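Local coordinates for alpha-L-arabinofuranosidase B (Aspergillus kawachii, PDB 6SXT), which hydrolyses terminal non-reducing alpha-L-arabinofuranosyl residues from arabinoxylan, arabinan and related plant polysaccharides and oligosaccharides, at residues R23-S28 with E292-S297. Sequence-based numbering, arbitrary orientation. Where two conformers were deposited one is given.
Sequences RALYSS and EGVMTS
Arg23 and Glu292 form a buried, two-pronged salt bridge between the loop that follows strand 15-20 and strand 288-296, an inner strand of the large antiparallel sheet in the catalytic domain, whose family belongs to the concanavalin-like clan. The guanidinium is presented side-on. Its NE lies 2.8 Å from Glu292 OE1 in a nearly straight bond (N-H...O 167°), while Arg23 NH2 reaches Glu292 OE2 at 2.9 Å along a more bent path. Both oxygens are met on their syn sides, yet the two flat groups are not coplanar: their planes stand 37° apart, and OE1 is approached from somewhat outside the carboxylate plane. Arg23 is extended from CG to NE, which carries the charged group across to the strand.

Further hydrogen bonds fix both ions within the protein interior. Tyr317 OH binds Glu292 OE1 and Tyr148 OH binds OE2, so each carboxylate oxygen has a tyrosine hydroxyl as well as an arginine nitrogen; Arg23 NH1 turns to Asn311 OD1. This network probably favours the ionised carboxylate.

The apolar part of the contact belongs to Leu25, which directs its two methyl groups to different partners. CD2 lies against the carboxylate, 3.7 Å from Glu292 OE2, beside the ion pair. CD1 sits over the strand, touching both Gly293 O (3.8 Å) and the side chain of Val294. Helix 4-10 and strand 15-20 also border that valine, through Tyr8 and Cys15. With CG1 beside the backbone N (chi1 -49°) and so anti to the carbonyl carbon, Val294 turns this branch to the leucine, and the two side chains touch through a single methyl pair, Leu25 CD1 and Val294 CG1, 3.9 Å apart.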
loop_
_atom_site.group_PDB
_atom_site.type_symbol
_atom_site.label_atom_id
_atom_site.label_comp_id
_atom_site.label_asym_id
_atom_site.label_seq_id
_atom_site.Cartn_x
_atom_site.Cartn_y
_atom_site.Cartn_z
ATOM N N ARG A 23 -9.508 4.048 11.435
ATOM C CA ARG A 23 -10.528 4.640 12.331
ATOM C C ARG A 23 -11.939 4.258 11.953
ATOM O O ARG A 23 -12.245 3.886 10.805
ATOM C CB ARG A 23 -10.386 6.155 12.369
ATOM C CG ARG A 23 -10.669 6.853 11.046
ATOM C CD ARG A 23 -10.731 8.349 11.282
ATOM N NE ARG A 23 -11.027 9.102 10.077
ATOM C CZ ARG A 23 -11.788 10.198 10.066
ATOM N NH1 ARG A 23 -12.344 10.674 11.172
ATOM N NH2 ARG A 23 -12.002 10.796 8.911
ATOM N N ALA A 24 -12.817 4.366 12.939
ATOM C CA ALA A 24 -14.256 4.339 12.690
ATOM C C ALA A 24 -14.677 5.525 11.835
ATOM O O ALA A 24 -14.150 6.659 12.044
ATOM C CB ALA A 24 -14.975 4.390 14.044
ATOM N N LEU A 25 -15.626 5.301 10.935
ATOM C CA LEU A 25 -16.121 6.372 10.047
ATOM C C LEU A 25 -17.529 6.802 10.426
ATOM O O LEU A 25 -18.106 7.664 9.741
ATOM C CB LEU A 25 -16.015 5.875 8.604
ATOM C CG LEU A 25 -14.583 5.591 8.168
ATOM C CD1 LEU A 25 -14.575 4.971 6.791
ATOM C CD2 LEU A 25 -13.721 6.826 8.209
ATOM N N TYR A 26 -18.103 6.156 11.428
ATOM C CA TYR A 26 -19.377 6.577 12.089
ATOM C C TYR A 26 -19.060 6.832 13.545
ATOM O O TYR A 26 -18.364 6.036 14.162
ATOM C CB TYR A 26 -20.426 5.467 12.010
ATOM C CG TYR A 26 -20.909 5.057 10.645
ATOM C CD1 TYR A 26 -20.196 4.175 9.862
ATOM C CD2 TYR A 26 -22.147 5.478 10.191
ATOM C CE1 TYR A 26 -20.662 3.756 8.645
ATOM C CE2 TYR A 26 -22.623 5.074 8.954
ATOM C CZ TYR A 26 -21.882 4.206 8.181
ATOM O OH TYR A 26 -22.359 3.775 6.974
ATOM N N SER A 27 -19.680 7.849 14.127
ATOM C CA SER A 27 -19.453 8.193 15.548
ATOM C C SER A 27 -19.892 7.047 16.462
ATOM O O SER A 27 -19.307 6.933 17.540
ATOM C CB SER A 27 -20.107 9.523 15.872
ATOM O OG SER A 27 -21.464 9.338 15.743
ATOM N N SER A 28 -20.799 6.185 16.075
ATOM C CA SER A 28 -21.261 5.142 17.012
ATOM C C SER A 28 -20.625 3.797 16.670
ATOM O O SER A 28 -20.999 2.767 17.298
ATOM C CB SER A 28 -22.735 5.063 16.970
ATOM O OG SER A 28 -23.139 4.711 15.668
ATOM N N GLU A 292 -8.463 5.214 4.462
ATOM C CA GLU A 292 -9.905 5.202 4.708
ATOM C C GLU A 292 -10.627 5.563 3.418
ATOM O O GLU A 292 -10.026 6.238 2.561
ATOM C CB GLU A 292 -10.313 6.171 5.835
ATOM C CG GLU A 292 -10.007 7.636 5.547
ATOM C CD GLU A 292 -10.409 8.570 6.682
ATOM O OE1 GLU A 292 -9.695 8.543 7.690
ATOM O OE2 GLU A 292 -11.466 9.216 6.577
ATOM N N GLY A 293 -11.869 5.152 3.318
ATOM C CA GLY A 293 -12.666 5.561 2.163
ATOM C C GLY A 293 -14.067 5.007 2.282
ATOM O O GLY A 293 -14.326 4.106 3.084
ATOM N N VAL A 294 -14.937 5.550 1.440
ATOM C CA VAL A 294 -16.343 5.133 1.413
ATOM C C VAL A 294 -16.862 5.161 -0.016
ATOM O O VAL A 294 -16.304 5.855 -0.865
ATOM C CB VAL A 294 -17.236 5.978 2.307
ATOM C CG1 VAL A 294 -16.725 6.180 3.727
ATOM C CG2 VAL A 294 -17.582 7.303 1.647
ATOM N N MET A 295 -18.024 4.517 -0.182
ATOM C CA MET A 295 -18.899 4.697 -1.363
ATOM C C MET A 295 -20.288 5.000 -0.830
ATOM O O MET A 295 -20.676 4.489 0.234
ATOM C CB MET A 295 -18.952 3.455 -2.255
ATOM C CG MET A 295 -17.587 3.162 -2.863
ATOM S SD MET A 295 -17.573 1.543 -3.697
ATOM C CE MET A 295 -18.739 1.839 -5.040
ATOM N N THR A 296 -20.981 5.886 -1.531
ATOM C CA THR A 296 -22.324 6.355 -1.138
ATOM C C THR A 296 -23.364 5.989 -2.184
ATOM O O THR A 296 -23.040 5.662 -3.296
ATOM C CB THR A 296 -22.380 7.861 -0.876
ATOM O OG1 THR A 296 -22.384 8.533 -2.149
ATOM C CG2 THR A 296 -21.248 8.363 -0.029
ATOM N N SER A 297 -24.619 6.055 -1.757
ATOM C CA SER A 297 -25.788 6.076 -2.671
ATOM C C SER A 297 -26.203 7.530 -2.848
ATOM O O SER A 297 -26.335 8.192 -1.862
ATOM C CB SER A 297 -26.899 5.226 -2.090
ATOM O OG SER A 297 -28.117 5.453 -2.769
#